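Long-range contacts in ribonuclease H (Uncultured organism, PDB 4IBN), which probably cleaves the RNA strand of RNA-DNA hybrids endonucleolytically, leaving 5'-phosphomonoester ends, as a magnesium-dependent type 1 ribonuclease H: residues Trp59-Ala64 / Gly167-Ser172; Arg88-Phe93 / Gly138-Trp143. All coordinates share one frame; numbering follows the deposited sequence.

Contact 1 (Trp59-Ala64 / Gly167-Ser172)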
loop_
_atom_site.group_PDB
_atom_site.type_symbol
_atom_site.label_atom_id
_atom_site.label_comp_id
_atom_site.label_asym_id
_atom_site.label_seq_id
_atom_site.Cartn_x
_atom_site.Cartn_y
_atom_site.Cartn_z
ATOM N N TRP A 59 7.172 5.113 4.642
ATOM C CA TRP A 59 7.898 4.807 3.437
ATOM C C TRP A 59 9.099 3.915 3.690
ATOM O O TRP A 59 9.592 3.842 4.789
ATOM C CB TRP A 59 8.304 6.086 2.678
ATOM C CG TRP A 59 9.299 6.919 3.357
ATOM C CD1 TRP A 59 10.637 6.837 3.250
ATOM C CD2 TRP A 59 9.045 7.986 4.264
ATOM N NE1 TRP A 59 11.238 7.775 4.012
ATOM C CE2 TRP A 59 10.281 8.501 4.647
ATOM C CE3 TRP A 59 7.894 8.576 4.762
ATOM C CZ2 TRP A 59 10.395 9.526 5.534
ATOM C CZ3 TRP A 59 8.015 9.596 5.624
ATOM C CH2 TRP A 59 9.250 10.068 6.003
ATOM N N VAL A 60 9.530 3.258 2.629
ATOM C CA VAL A 60 10.742 2.474 2.657
ATOM C C VAL A 60 11.414 2.487 1.306
ATOM O O VAL A 60 10.821 2.849 0.362
ATOM C CB VAL A 60 10.481 1.053 3.022
ATOM C CG1 VAL A 60 9.969 0.979 4.425
ATOM C CG2 VAL A 60 9.548 0.428 2.081
ATOM N N SER A 61 12.677 2.098 1.275
ATOM C CA SER A 61 13.403 2.082 0.026
ATOM C C SER A 61 14.362 0.913 -0.066
ATOM O O SER A 61 14.679 0.336 0.923
ATOM C CB SER A 61 14.168 3.373 -0.152
ATOM O OG SER A 61 14.968 3.653 0.933
ATOM N N GLU A 62 14.772 0.593 -1.299
ATOM C CA GLU A 62 15.823 -0.367 -1.611
ATOM C C GLU A 62 16.729 0.236 -2.671
ATOM O O GLU A 62 16.274 0.948 -3.500
ATOM C CB GLU A 62 15.243 -1.676 -2.110
ATOM C CG GLU A 62 14.531 -2.431 -1.028
ATOM C CD GLU A 62 13.835 -3.692 -1.452
ATOM O OE1 GLU A 62 13.931 -4.092 -2.593
ATOM O OE2 GLU A 62 13.188 -4.279 -0.593
ATOM N N PRO A 63 18.013 -0.027 -2.596
ATOM C CA PRO A 63 18.943 0.524 -3.576
ATOM C C PRO A 63 18.991 -0.112 -4.979
ATOM O O PRO A 63 19.557 0.463 -5.876
ATOM C CB PRO A 63 20.287 0.397 -2.878
ATOM C CG PRO A 63 20.144 -0.711 -2.004
ATOM C CD PRO A 63 18.729 -0.716 -1.527
ATOM N N ALA A 64 18.504 -1.323 -5.102
ATOM C CA ALA A 64 18.428 -2.001 -6.376
ATOM C C ALA A 64 17.244 -2.909 -6.223
ATOM O O ALA A 64 17.265 -3.753 -5.404
ATOM C CB ALA A 64 19.660 -2.795 -6.628
ATOM N N GLY A 167 14.957 8.190 -3.850
ATOM C CA GLY A 167 15.997 9.171 -4.067
ATOM C C GLY A 167 16.937 9.334 -2.916
ATOM O O GLY A 167 18.102 9.467 -3.090
ATOM N N GLY A 168 16.371 9.341 -1.736
ATOM C CA GLY A 168 17.138 9.547 -0.552
ATOM C C GLY A 168 17.614 8.307 0.131
ATOM O O GLY A 168 18.362 8.364 1.044
ATOM N N GLN A 169 17.083 7.172 -0.287
ATOM C CA GLN A 169 17.326 5.927 0.366
ATOM C C GLN A 169 17.069 6.012 1.861
ATOM O O GLN A 169 17.885 5.598 2.637
ATOM C CB GLN A 169 18.675 5.308 0.023
ATOM C CG GLN A 169 18.804 4.903 -1.427
ATOM C CD GLN A 169 17.900 3.739 -1.865
ATOM O OE1 GLN A 169 17.084 3.861 -2.736
ATOM N NE2 GLN A 169 18.074 2.633 -1.257
ATOM N N THR A 170 15.882 6.497 2.211
ATOM C CA THR A 170 15.435 6.615 3.581
ATOM C C THR A 170 14.237 5.720 3.843
ATOM O O THR A 170 13.668 5.196 2.955
ATOM C CB THR A 170 15.004 8.011 3.941
ATOM O OG1 THR A 170 13.954 8.425 3.096
ATOM C CG2 THR A 170 16.134 8.936 3.714
ATOM N N GLN A 171 13.916 5.576 5.117
ATOM C CA GLN A 171 12.767 4.859 5.595
ATOM C C GLN A 171 12.168 5.648 6.731
ATOM O O GLN A 171 12.841 6.346 7.395
ATOM C CB GLN A 171 13.161 3.502 6.141
ATOM C CG GLN A 171 13.980 2.662 5.224
ATOM C CD GLN A 171 15.340 3.200 5.060
ATOM O OE1 GLN A 171 15.942 3.599 6.021
ATOM N NE2 GLN A 171 15.821 3.258 3.837
ATOM N N SER A 172 10.871 5.546 6.926
ATOM C CA SER A 172 10.240 6.220 8.045
ATOM C C SER A 172 10.312 5.391 9.315
ATOM O O SER A 172 10.332 5.881 10.384
ATOM C CB SER A 172 8.804 6.600 7.687
ATOM O OG SER A 172 8.085 5.463 7.467
#
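Trp59 and Ser172 fasten the chain leaving helix 153-168 to the edge of strand 53-62 turned away from strand 34-45, in the mixed sheet of the RNase H fold. The two segments run in roughly opposite directions. Strand 34-45 takes the backbone of Val60 on the other edge, while Trp59 offers its own to the incoming chain.

Packing rests on a CH-pi contact: Ser172 CB sits 3.5 Å from the centroid of the Trp59 six-membered ring, over its face. Trp59 CG lies between its backbone N and carbonyl carbon (chi1 68°), which brings one face of the indole over Ser172 CB. Farther along, Gln169 leaves the helix with positive phi, and its bent side chain crosses Pro63 at about a right angle.

Three hydrogen bonds hold Trp59. Its N donates to Ser172 OG (3.0 Å), and Ser172 N returns a bond to Trp59 O (3.0 Å). Serine suits this place because OG, besides accepting from Trp59, is bonded to Gly174 O. The third runs from Trp59 NE1 to Thr170 OG1 (2.9 Å), bent to 145° and tilted from the indole plane. An alanine in place of Trp59 would probably leave Thr170 OG1 without this N-H donor and Ser172 CB without the aromatic surface it rests on. A further bond joins the segments where Ser61 OG donates to Thr170 O (2.9 Å), approaching from above the carbonyl plane.

Contact 2 (Arg88-Phe93 / Gly138-Trp143); sequences RFRVVF and GHAVEW
Phe89 and His139 open a parallel pairing of strands 90-95 and 140-145, which the RNase H fold places side by side at one end of its sheet. Phe89 N donates to His139 ND1 (3.0 Å) in the plane of the imidazole. A side chain thus supplies an acceptor just before the regular strand pairing begins, and an ND1 used this way suggests that the ring is probably neutral. His139 CG lies beside its own backbone N (chi1 -56°), which brings ND1 to Phe89. Ala140 N then bonds Phe89 O, Val91 gives its N to Ala140 O and its O to Glu142 N, and Phe93 N reaches Glu142 O (2.9 Å).

Phe93 makes the broadest contact of its segment with the adjacent strand. Its CB meets both Val141 CG1 (3.9 Å) and Trp143 CE3 (3.9 Å), which lie on the same side of it. Next, CG meets Trp143 CZ3 (3.7 Å), which stands over one face of the phenyl ring, displaced toward its rim. CD2 touches the same CZ3 at 3.7 Å, and at CE2 the gap to it has widened to 4.1 Å. The two ring planes lie 56° apart, an oblique packing. Val141 CG1 also covers a face of the Trp143 indole, so one methyl of the branched valine touches both the indole and Phe93 CB. At the other end, Gly138 suits its position because a CB there would crowd Arg88 CD, which already lies 3.3 Å from Gly138 O.

Arg90, Val92, Ala140 and Glu142 share one face of the sheet, where Phe205 touches Arg90 and Arg206 N bonds Glu142. On the other face Val91 and Val141 rest on Phe79 of helix 67-82, Phe93 touches Val19 and Ala21 of strand 16-25, and Trp143 packs against helix 98-113.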
loop_
_atom_site.group_PDB
_atom_site.type_symbol
_atom_site.label_atom_id
_atom_site.label_comp_id
_atom_site.label_asym_id
_atom_site.label_seq_id
_atom_site.Cartn_x
_atom_site.Cartn_y
_atom_site.Cartn_z
ATOM N N ARG A 88 -7.323 -5.040 15.176
ATOM C CA ARG A 88 -7.519 -5.169 13.757
ATOM C C ARG A 88 -8.133 -3.901 13.231
ATOM O O ARG A 88 -8.709 -3.189 13.947
ATOM C CB ARG A 88 -8.381 -6.362 13.419
ATOM C CG ARG A 88 -7.744 -7.680 13.731
ATOM C CD ARG A 88 -8.771 -8.807 13.641
ATOM N NE ARG A 88 -9.760 -8.795 14.716
ATOM C CZ ARG A 88 -11.064 -8.496 14.593
ATOM N NH1 ARG A 88 -11.606 -8.151 13.431
ATOM N NH2 ARG A 88 -11.846 -8.551 15.663
ATOM N N PHE A 89 -7.969 -3.655 11.944
ATOM C CA PHE A 89 -8.457 -2.476 11.309
ATOM C C PHE A 89 -9.324 -2.846 10.116
ATOM O O PHE A 89 -9.158 -3.862 9.545
ATOM C CB PHE A 89 -7.300 -1.647 10.736
ATOM C CG PHE A 89 -6.631 -0.719 11.696
ATOM C CD1 PHE A 89 -6.755 0.615 11.562
ATOM C CD2 PHE A 89 -5.829 -1.178 12.679
ATOM C CE1 PHE A 89 -6.124 1.450 12.389
ATOM C CE2 PHE A 89 -5.223 -0.329 13.503
ATOM C CZ PHE A 89 -5.366 0.968 13.361
ATOM N N ARG A 90 -10.224 -1.959 9.741
ATOM C CA ARG A 90 -10.841 -1.982 8.443
ATOM C C ARG A 90 -10.082 -0.971 7.553
ATOM O O ARG A 90 -9.843 0.076 7.960
ATOM C CB ARG A 90 -12.297 -1.603 8.543
ATOM C CG ARG A 90 -13.107 -2.642 9.168
ATOM C CD ARG A 90 -14.545 -2.171 9.420
ATOM N NE ARG A 90 -14.587 -1.389 10.625
ATOM C CZ ARG A 90 -15.543 -0.555 10.924
ATOM N NH1 ARG A 90 -16.545 -0.402 10.127
ATOM N NH2 ARG A 90 -15.482 0.134 12.034
ATOM N N VAL A 91 -9.699 -1.367 6.356
ATOM C CA VAL A 91 -8.853 -0.567 5.513
ATOM C C VAL A 91 -9.397 -0.513 4.113
ATOM O O VAL A 91 -9.674 -1.483 3.554
ATOM C CB VAL A 91 -7.427 -1.149 5.451
ATOM C CG1 VAL A 91 -6.530 -0.325 4.597
ATOM C CG2 VAL A 91 -6.874 -1.325 6.843
ATOM N N VAL A 92 -9.459 0.672 3.554
ATOM C CA VAL A 92 -9.655 0.803 2.145
ATOM C C VAL A 92 -8.288 1.101 1.577
ATOM O O VAL A 92 -7.749 2.093 1.919
ATOM C CB VAL A 92 -10.577 1.973 1.822
ATOM C CG1 VAL A 92 -10.736 2.097 0.349
ATOM C CG2 VAL A 92 -11.898 1.773 2.453
ATOM N N PHE A 93 -7.757 0.213 0.742
ATOM C CA PHE A 93 -6.406 0.347 0.235
ATOM C C PHE A 93 -6.475 0.638 -1.236
ATOM O O PHE A 93 -6.914 -0.147 -1.967
ATOM C CB PHE A 93 -5.616 -0.954 0.500
ATOM C CG PHE A 93 -4.119 -0.876 0.247
ATOM C CD1 PHE A 93 -3.234 -0.819 1.272
ATOM C CD2 PHE A 93 -3.614 -0.985 -1.007
ATOM C CE1 PHE A 93 -1.929 -0.795 1.057
ATOM C CE2 PHE A 93 -2.311 -0.964 -1.212
ATOM C CZ PHE A 93 -1.467 -0.861 -0.180
ATOM N N GLY A 138 -5.550 -10.447 9.753
ATOM C CA GLY A 138 -6.917 -10.347 10.181
ATOM C C GLY A 138 -7.587 -9.015 9.907
ATOM O O GLY A 138 -8.653 -8.816 10.312
ATOM N N HIS A 139 -6.885 -8.096 9.267
ATOM C CA HIS A 139 -7.465 -6.843 8.917
ATOM C C HIS A 139 -8.424 -7.080 7.787
ATOM O O HIS A 139 -8.206 -7.925 7.000
ATOM C CB HIS A 139 -6.404 -5.850 8.477
ATOM C CG HIS A 139 -5.333 -5.640 9.486
ATOM N ND1 HIS A 139 -5.551 -5.005 10.678
ATOM C CD2 HIS A 139 -4.035 -5.986 9.488
ATOM C CE1 HIS A 139 -4.435 -4.984 11.372
ATOM N NE2 HIS A 139 -3.500 -5.568 10.671
ATOM N N ALA A 140 -9.475 -6.293 7.709
ATOM C CA ALA A 140 -10.408 -6.414 6.624
ATOM C C ALA A 140 -10.134 -5.312 5.615
ATOM O O ALA A 140 -10.073 -4.188 5.981
ATOM C CB ALA A 140 -11.782 -6.319 7.133
ATOM N N VAL A 141 -9.944 -5.700 4.358
ATOM C CA VAL A 141 -9.448 -4.811 3.339
ATOM C C VAL A 141 -10.306 -4.779 2.096
ATOM O O VAL A 141 -10.713 -5.776 1.628
ATOM C CB VAL A 141 -8.018 -5.152 2.955
ATOM C CG1 VAL A 141 -7.420 -4.050 2.086
ATOM C CG2 VAL A 141 -7.165 -5.348 4.169
ATOM N N GLU A 142 -10.582 -3.573 1.629
ATOM C CA GLU A 142 -11.191 -3.385 0.347
ATOM C C GLU A 142 -10.089 -2.882 -0.535
ATOM O O GLU A 142 -9.542 -1.884 -0.268
ATOM C CB GLU A 142 -12.328 -2.364 0.395
ATOM C CG GLU A 142 -12.841 -1.995 -0.966
ATOM C CD GLU A 142 -14.020 -1.060 -0.992
ATOM O OE1 GLU A 142 -14.577 -0.749 0.032
ATOM O OE2 GLU A 142 -14.382 -0.667 -2.086
ATOM N N TRP A 143 -9.790 -3.627 -1.571
ATOM C CA TRP A 143 -8.701 -3.297 -2.459
ATOM C C TRP A 143 -9.214 -2.488 -3.648
ATOM O O TRP A 143 -10.125 -2.919 -4.275
ATOM C CB TRP A 143 -8.011 -4.599 -2.946
ATOM C CG TRP A 143 -7.491 -5.478 -1.841
ATOM C CD1 TRP A 143 -8.072 -6.558 -1.330
ATOM C CD2 TRP A 143 -6.268 -5.325 -1.140
ATOM N NE1 TRP A 143 -7.323 -7.090 -0.330
ATOM C CE2 TRP A 143 -6.196 -6.337 -0.203
ATOM C CE3 TRP A 143 -5.232 -4.430 -1.220
ATOM C CZ2 TRP A 143 -5.141 -6.454 0.658
ATOM C CZ3 TRP A 143 -4.191 -4.561 -0.393
ATOM C CH2 TRP A 143 -4.143 -5.546 0.543
#

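The two contacts lie on opposite sides of the chain's centre, their own centres about 25 Å apart and their nearest atoms about 11 Å. One mixed sheet unites them. Contact 2 pairs strands 90-95 and 140-145 at one side; strands 16-25 and 34-45 intervene before strand 53-62, where contact 1 lies. Along the chain, 59-64 comes first, then both segments of contact 2, then 167-172, with helix 153-168 leading from strand 140-145 back across the fold. Helix 67-82 touches side chains from both contacts. The parallel and antiparallel portions thus flank strand 16-25, the central strand on which RNases H characteristically carry an active-site aspartate.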